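Local structure of alanine racemase (Acinetobacter baumannii, 4QHR) at residues 18-23 / 212-217; 145-148 / 153-156; 55-60 / 64-69. The protein is a two-domain member of the alanine racemase family, with an N-terminal domain of the TIM-barrel class followed by a C-terminal, mainly beta domain. All blocks are in the same frame, centred on the assembly; numbering follows the deposited sequence.

Interaction 1 of 3, residues 18-23 / 212-217; sequences NRVKQL and IMLYGA
Met-213 spans the gap between the 3-10 turn of residues 212-215 and helix 10-23, and Val-20 and Leu-23 receive it. Its CB already points at the helix. CG then takes the crowded position between the backbone N and the carbonyl carbon (chi1 64°), and the chain runs straight on through chi2 to SD, which lies 3.9 Å from Val-20 CG2. A bend at chi3 (-70°) turns the terminal methyl in toward the helix, across its axis. CE therefore has two neighbours one helical turn apart: Val-20 CG2 at 3.7 Å and Leu-23 CD1 at 3.9 Å. At both, the thioether chain passes at a slant to the side chain it touches.

Val-20 uses one branch for the whole contact. Its CG2 also meets Leu-214, whose CD2 stands 4.0 Å away, so this single methyl is approached by the methionine tip and a leucine branch from directions about 110° apart at CG2. No hydrogen bond crosses between the segments; the joint is apolar.

Polar groups lie around it. Arg-19 NH1 donates to Gln-22 OE1 at 3.1 Å, in the planes of both the guanidinium and the amide, while its NE and NH2 reach the backbone oxygens of Asp-229 and Leu-228. Tyr-215 OH bonds the backbone oxygen of Met-32.

At the start of the turn, Ile-212 N bonds phosphate oxygen OP1 of the modified lysine LLP at position 34. Through the side chains of Val-20 and Leu-23, the contact thus packs the first helix of the TIM-barrel domain against the turn whose first backbone N-H bonds that phosphate.

Interaction 2 of 3, residues 145-148 / 153-156; sequences KTLK and TCVL
Leu-147 and Cys-154 face each other across the space between helix 139-149 and strand 154-157. Each sends its CB toward the opposite segment, but the two bonds are inclined, with about 113° between their directions, so the side chains meet at a bend instead of head-on. The sulfur lies against the base of the leucine: SG is 3.8 Å from Leu-147 CB and 4.2 Å from CD1, the leucine branch on the strand side, whereas CD2 points off. Cys-154 reaches this place because SG is anti to its carbonyl carbon (chi1 -65°), which swings it toward the helix.

Lys-148 approaches differently. Its CB points neither at the strand nor away from it, and the sulfur lies beside its CG at 4.4 Å, a loose flank to the leucine contact. From there the lysine is extended, with chi2 to chi4 all near 180°, and carries NZ to the backbone oxygens of Cys-184, the last residue of helix 168-184, and Pro-186, just after it. No hydrogen bond links the two segments themselves.

Leu-147 also packs on Phe-105, Leu-108 and Ile-109 of helix 102-110, and on Val-124. Thr-153 and Val-155 are backbone-bonded to strand 122-125, and Cys-154 between them turns its CB to the helix. This is the packing of the crossover helix on the second strand of a beta-alpha-beta unit, the repeating element of a TIM barrel.

Interaction 3 of 3, residues 55-60 / 64-69; sequences FGVACL and LEIREL
Ile-66 CD1 is the centre of this contact, lying 3.7 Å from Val-57 CG1 and 3.9 Å from Phe-55 CB. The methyl gets there because CG1 is anti to the carbonyl carbon of Ile-66 (chi1 -70°) and the chain stays extended at chi2 (174°), so that it projects from helix 60-68 onto the strand. Phe-55 and Val-57, two residues apart, both direct their side chains at the helix; Gly-56 between them has none. The other isoleucine branch, CG2, lies obliquely by the Phe-55 ring. Val-75, on the adjoining strand, touches both Val-57 and Ile-66 and extends this apolar layer.

Strand 54-57, helix 60-68 and strand 75-77 form a beta-alpha-beta unit of the TIM-barrel domain, and the two segments hold its first strand, the start of its helix and the helix body. Backbone bonds from Phe-55 and Val-57 to Thr-76, and from Gly-56 to Ser-31 and Val-33, place the strand between parallel neighbours.

Further out, the first helical turn brings Leu-60 and Leu-64 together at a slant, with Leu-64 CD1 4.1 Å from Leu-60 CG. Leu-64 CG also rests 3.5 Å from Leu-60 O. That same oxygen accepts the hydrogen bond from Leu-64 N, at 2.8 Å, with an N-H...O angle of 158°.

Cys-59 occupies the N-cap position, and just before it Ala-58 N donates to Glu-62 OE1, tying the turn to the new helix. Here the second subunit comes close: its Asp-303 packs on Ala-58 and its Arg-2 on Cys-59. Toward the far end of the helix, the Arg-67 guanidinium bonds three backbone oxygens, those of Phe-71, Gln-73 and Gln-93.

From the N terminus, helix 10-23 supplies the first half of interaction 1, which stays open until residues 212-217, after the last strand of the parallel sheet. Its loop therefore encloses both other contacts. Interaction 3 opens and closes first, over three intervening residues, joining strand 54-57 to the helix that follows. Interaction 2 comes later, in series with it and crossing nothing, and joins helix 139-149 to the next strand. Both reach the same parallel sheet, with their centres about 24 Å apart. Interaction 1 lies about 20 Å from interaction 3 and about 29 Å from interaction 2, centre to centre, and brings together the two ends of the barrel sequence.

Interaction 1 of 3, residues 18-23 / 212-217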
# COMPACT_ATOMS: atom_id res chain seq x y z
N ASN A 18 24.92 6.92 11.04
CA ASN A 18 26.29 7.27 11.19
C ASN A 18 26.82 7.95 9.94
O ASN A 18 27.69 8.82 10.06
CB ASN A 18 27.16 6.07 11.58
CG ASN A 18 28.58 6.50 11.94
OD1 ASN A 18 28.77 7.19 12.95
ND2 ASN A 18 29.52 6.16 11.13
N ARG A 19 26.32 7.57 8.76
CA ARG A 19 26.63 8.29 7.56
C ARG A 19 26.21 9.76 7.63
O ARG A 19 26.96 10.66 7.21
CB ARG A 19 26.07 7.62 6.31
CG ARG A 19 26.66 6.24 6.00
CD ARG A 19 28.02 6.30 5.30
NE ARG A 19 27.85 6.94 3.99
CZ ARG A 19 28.41 8.08 3.59
NH1 ARG A 19 29.28 8.77 4.36
NH2 ARG A 19 28.16 8.53 2.36
N VAL A 20 25.03 10.02 8.17
CA VAL A 20 24.62 11.41 8.35
C VAL A 20 25.63 12.19 9.18
O VAL A 20 26.00 13.32 8.82
CB VAL A 20 23.21 11.55 9.03
CG1 VAL A 20 22.84 13.03 9.11
CG2 VAL A 20 22.18 10.74 8.25
N LYS A 21 26.02 11.59 10.29
CA LYS A 21 27.03 12.16 11.17
C LYS A 21 28.37 12.44 10.49
O LYS A 21 29.03 13.45 10.79
CB LYS A 21 27.28 11.25 12.37
CG LYS A 21 28.25 11.87 13.33
CD LYS A 21 28.43 11.08 14.62
CE LYS A 21 29.55 11.74 15.42
NZ LYS A 21 29.46 11.26 16.81
N GLN A 22 28.78 11.56 9.60
CA GLN A 22 29.98 11.76 8.83
C GLN A 22 29.79 12.89 7.83
O GLN A 22 30.71 13.67 7.59
CB GLN A 22 30.38 10.47 8.08
CG GLN A 22 30.80 9.32 8.97
CD GLN A 22 31.02 8.01 8.18
OE1 GLN A 22 30.60 7.87 7.04
NE2 GLN A 22 31.67 7.04 8.82
N LEU A 23 28.61 13.01 7.24
CA LEU A 23 28.39 14.04 6.25
C LEU A 23 28.05 15.39 6.84
O LEU A 23 28.25 16.40 6.18
CB LEU A 23 27.24 13.64 5.28
CG LEU A 23 27.62 12.44 4.40
CD1 LEU A 23 26.42 11.68 3.84
CD2 LEU A 23 28.50 12.90 3.23
N ILE A 212 14.95 9.60 3.91
CA ILE A 212 15.15 8.44 3.07
C ILE A 212 16.51 7.77 3.24
O ILE A 212 16.61 6.54 3.19
CB ILE A 212 14.83 8.75 1.58
CG1 ILE A 212 14.69 7.45 0.80
CG2 ILE A 212 15.88 9.69 0.96
CD1 ILE A 212 13.50 6.60 1.21
N MET A 213 17.58 8.55 3.42
CA MET A 213 18.90 7.91 3.54
C MET A 213 19.04 7.00 4.78
O MET A 213 19.81 6.02 4.74
CB MET A 213 20.06 8.93 3.51
CG MET A 213 20.09 9.89 4.67
SD MET A 213 21.30 11.21 4.47
CE MET A 213 22.86 10.35 4.65
N LEU A 214 18.30 7.29 5.84
CA LEU A 214 18.32 6.43 7.03
C LEU A 214 17.93 4.98 6.73
O LEU A 214 18.48 4.04 7.34
CB LEU A 214 17.41 6.99 8.11
CG LEU A 214 17.65 8.38 8.68
CD1 LEU A 214 16.64 8.68 9.77
CD2 LEU A 214 19.04 8.50 9.29
N TYR A 215 17.01 4.85 5.74
CA TYR A 215 16.39 3.60 5.34
C TYR A 215 17.18 2.86 4.24
O TYR A 215 16.84 1.77 3.82
CB TYR A 215 14.91 3.86 4.97
CG TYR A 215 14.20 4.57 6.12
CD1 TYR A 215 13.94 3.93 7.27
CD2 TYR A 215 13.85 5.93 6.02
CE1 TYR A 215 13.34 4.59 8.36
CE2 TYR A 215 13.27 6.61 7.04
CZ TYR A 215 13.03 5.95 8.22
OH TYR A 215 12.41 6.64 9.23
N GLY A 216 18.30 3.45 3.83
CA GLY A 216 19.12 2.82 2.83
C GLY A 216 18.43 2.73 1.51
O GLY A 216 18.51 1.74 0.82
N ALA A 217 17.78 3.80 1.14
CA ALA A 217 17.28 4.00 -0.18
C ALA A 217 17.82 5.37 -0.63
O ALA A 217 18.23 6.20 0.20
CB ALA A 217 15.74 3.93 -0.20

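Interaction 2 of 3, residues 145-148 / 153-156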
# COMPACT_ATOMS: atom_id res chain seq x y z
N LYS A 145 10.54 37.99 14.45
CA LYS A 145 10.75 39.13 15.36
C LYS A 145 9.79 39.10 16.51
O LYS A 145 10.21 39.26 17.64
CB LYS A 145 10.74 40.45 14.61
CG LYS A 145 11.99 40.54 13.76
CD LYS A 145 12.32 41.92 13.22
CE LYS A 145 13.61 41.80 12.39
NZ LYS A 145 14.17 43.15 12.12
N THR A 146 8.51 38.83 16.25
CA THR A 146 7.52 38.79 17.29
C THR A 146 7.73 37.64 18.27
O THR A 146 7.62 37.81 19.49
CB THR A 146 6.11 38.78 16.68
OG1 THR A 146 5.97 39.91 15.84
CG2 THR A 146 5.06 38.87 17.74
N LEU A 147 8.04 36.46 17.74
CA LEU A 147 8.26 35.31 18.61
C LEU A 147 9.45 35.54 19.51
O LEU A 147 9.40 35.23 20.74
CB LEU A 147 8.48 34.04 17.76
CG LEU A 147 7.23 33.56 17.05
CD1 LEU A 147 7.57 32.52 15.98
CD2 LEU A 147 6.24 33.01 18.04
N LYS A 148 10.54 36.03 18.94
CA LYS A 148 11.72 36.37 19.77
C LYS A 148 11.37 37.34 20.90
O LYS A 148 11.74 37.13 22.06
CB LYS A 148 12.82 36.99 18.92
CG LYS A 148 13.56 36.04 18.04
CD LYS A 148 14.72 36.80 17.44
CE LYS A 148 15.67 35.92 16.65
NZ LYS A 148 16.88 36.69 16.29
N THR A 153 12.58 30.76 21.56
CA THR A 153 13.77 30.41 20.80
C THR A 153 13.26 29.76 19.53
O THR A 153 12.48 28.77 19.58
CB THR A 153 14.70 29.46 21.57
OG1 THR A 153 15.23 30.13 22.73
CG2 THR A 153 15.86 28.94 20.71
N CYS A 154 13.69 30.33 18.42
CA CYS A 154 13.21 29.93 17.08
C CYS A 154 14.20 29.09 16.30
O CYS A 154 15.45 29.14 16.53
CB CYS A 154 12.97 31.18 16.23
SG CYS A 154 11.67 32.23 16.82
N VAL A 155 13.69 28.31 15.36
CA VAL A 155 14.53 27.66 14.36
C VAL A 155 13.96 28.02 13.00
O VAL A 155 12.82 27.71 12.75
CB VAL A 155 14.53 26.12 14.48
CG1 VAL A 155 15.39 25.51 13.40
CG2 VAL A 155 14.97 25.70 15.85
N LEU A 156 14.72 28.67 12.16
CA LEU A 156 14.33 28.95 10.79
C LEU A 156 14.41 27.65 10.02
O LEU A 156 15.50 27.05 9.91
CB LEU A 156 15.25 29.97 10.15
CG LEU A 156 14.99 30.33 8.68
CD1 LEU A 156 13.59 30.89 8.50
CD2 LEU A 156 16.03 31.36 8.24

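Interaction 3 of 3, residues 55-60 / 64-69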
# COMPACT_ATOMS: atom_id res chain seq x y z
N PHE A 55 13.55 13.23 16.79
CA PHE A 55 12.75 12.51 15.83
C PHE A 55 11.74 13.47 15.22
O PHE A 55 11.05 14.23 15.93
CB PHE A 55 12.00 11.34 16.47
CG PHE A 55 12.88 10.26 16.99
CD1 PHE A 55 13.76 9.59 16.14
CD2 PHE A 55 12.84 9.88 18.34
CE1 PHE A 55 14.60 8.56 16.61
CE2 PHE A 55 13.66 8.83 18.80
CZ PHE A 55 14.54 8.18 17.95
N GLY A 56 11.65 13.46 13.90
CA GLY A 56 10.62 14.25 13.18
C GLY A 56 9.43 13.43 12.72
O GLY A 56 9.61 12.36 12.11
N VAL A 57 8.21 13.93 12.96
CA VAL A 57 6.97 13.21 12.63
C VAL A 57 6.00 14.15 11.89
O VAL A 57 6.14 15.39 11.98
CB VAL A 57 6.26 12.66 13.87
CG1 VAL A 57 7.13 11.66 14.60
CG2 VAL A 57 5.87 13.76 14.88
N ALA A 58 5.02 13.57 11.22
CA ALA A 58 4.03 14.35 10.46
C ALA A 58 2.89 14.88 11.35
O ALA A 58 2.24 15.86 10.99
CB ALA A 58 3.48 13.53 9.33
N CYS A 59 2.64 14.26 12.49
CA CYS A 59 1.51 14.68 13.31
C CYS A 59 1.65 14.26 14.76
O CYS A 59 2.50 13.42 15.12
CB CYS A 59 0.16 14.18 12.73
SG CYS A 59 0.06 12.38 12.57
N LEU A 60 0.79 14.84 15.59
CA LEU A 60 0.83 14.55 17.03
C LEU A 60 0.75 13.06 17.32
O LEU A 60 1.43 12.55 18.22
CB LEU A 60 -0.36 15.23 17.71
CG LEU A 60 -0.53 15.10 19.22
CD1 LEU A 60 0.60 15.87 19.90
CD2 LEU A 60 -1.90 15.66 19.60
N LEU A 64 2.95 10.77 19.74
CA LEU A 64 2.42 10.03 20.92
C LEU A 64 2.82 8.53 20.85
O LEU A 64 3.04 7.87 21.86
CB LEU A 64 0.89 10.17 20.97
CG LEU A 64 0.36 11.58 21.39
CD1 LEU A 64 -1.14 11.64 21.26
CD2 LEU A 64 0.79 11.94 22.83
N GLU A 65 2.88 7.98 19.64
CA GLU A 65 3.33 6.59 19.48
C GLU A 65 4.80 6.43 19.96
O GLU A 65 5.18 5.45 20.59
CB GLU A 65 3.19 6.18 18.03
CG GLU A 65 3.34 4.71 17.80
CD GLU A 65 3.13 4.28 16.35
OE1 GLU A 65 3.12 5.15 15.43
OE2 GLU A 65 2.96 3.03 16.19
N ILE A 66 5.64 7.38 19.60
CA ILE A 66 7.04 7.36 20.03
C ILE A 66 7.12 7.34 21.56
O ILE A 66 7.91 6.59 22.17
CB ILE A 66 7.80 8.56 19.48
CG1 ILE A 66 7.95 8.39 17.95
CG2 ILE A 66 9.14 8.71 20.16
CD1 ILE A 66 8.56 9.58 17.25
N ARG A 67 6.30 8.17 22.18
CA ARG A 67 6.35 8.36 23.64
C ARG A 67 5.84 7.11 24.32
O ARG A 67 6.43 6.66 25.27
CB ARG A 67 5.55 9.56 24.07
CG ARG A 67 6.21 10.87 23.75
CD ARG A 67 7.19 11.27 24.83
NE ARG A 67 7.80 12.56 24.49
CZ ARG A 67 8.93 12.71 23.80
NH1 ARG A 67 9.65 11.68 23.38
NH2 ARG A 67 9.37 13.91 23.49
N GLU A 68 4.73 6.59 23.82
CA GLU A 68 4.13 5.32 24.29
C GLU A 68 5.12 4.18 24.23
O GLU A 68 5.07 3.27 25.09
CB GLU A 68 2.91 5.00 23.47
CG GLU A 68 2.20 3.71 23.78
CD GLU A 68 0.92 3.63 22.98
OE1 GLU A 68 1.00 3.70 21.71
OE2 GLU A 68 -0.17 3.56 23.59
N LEU A 69 6.04 4.22 23.25
CA LEU A 69 7.06 3.18 23.12
C LEU A 69 8.23 3.35 24.07
O LEU A 69 9.17 2.53 24.05
CB LEU A 69 7.54 3.04 21.64
CG LEU A 69 6.51 2.47 20.67
CD1 LEU A 69 6.92 2.64 19.20
CD2 LEU A 69 6.34 0.98 20.96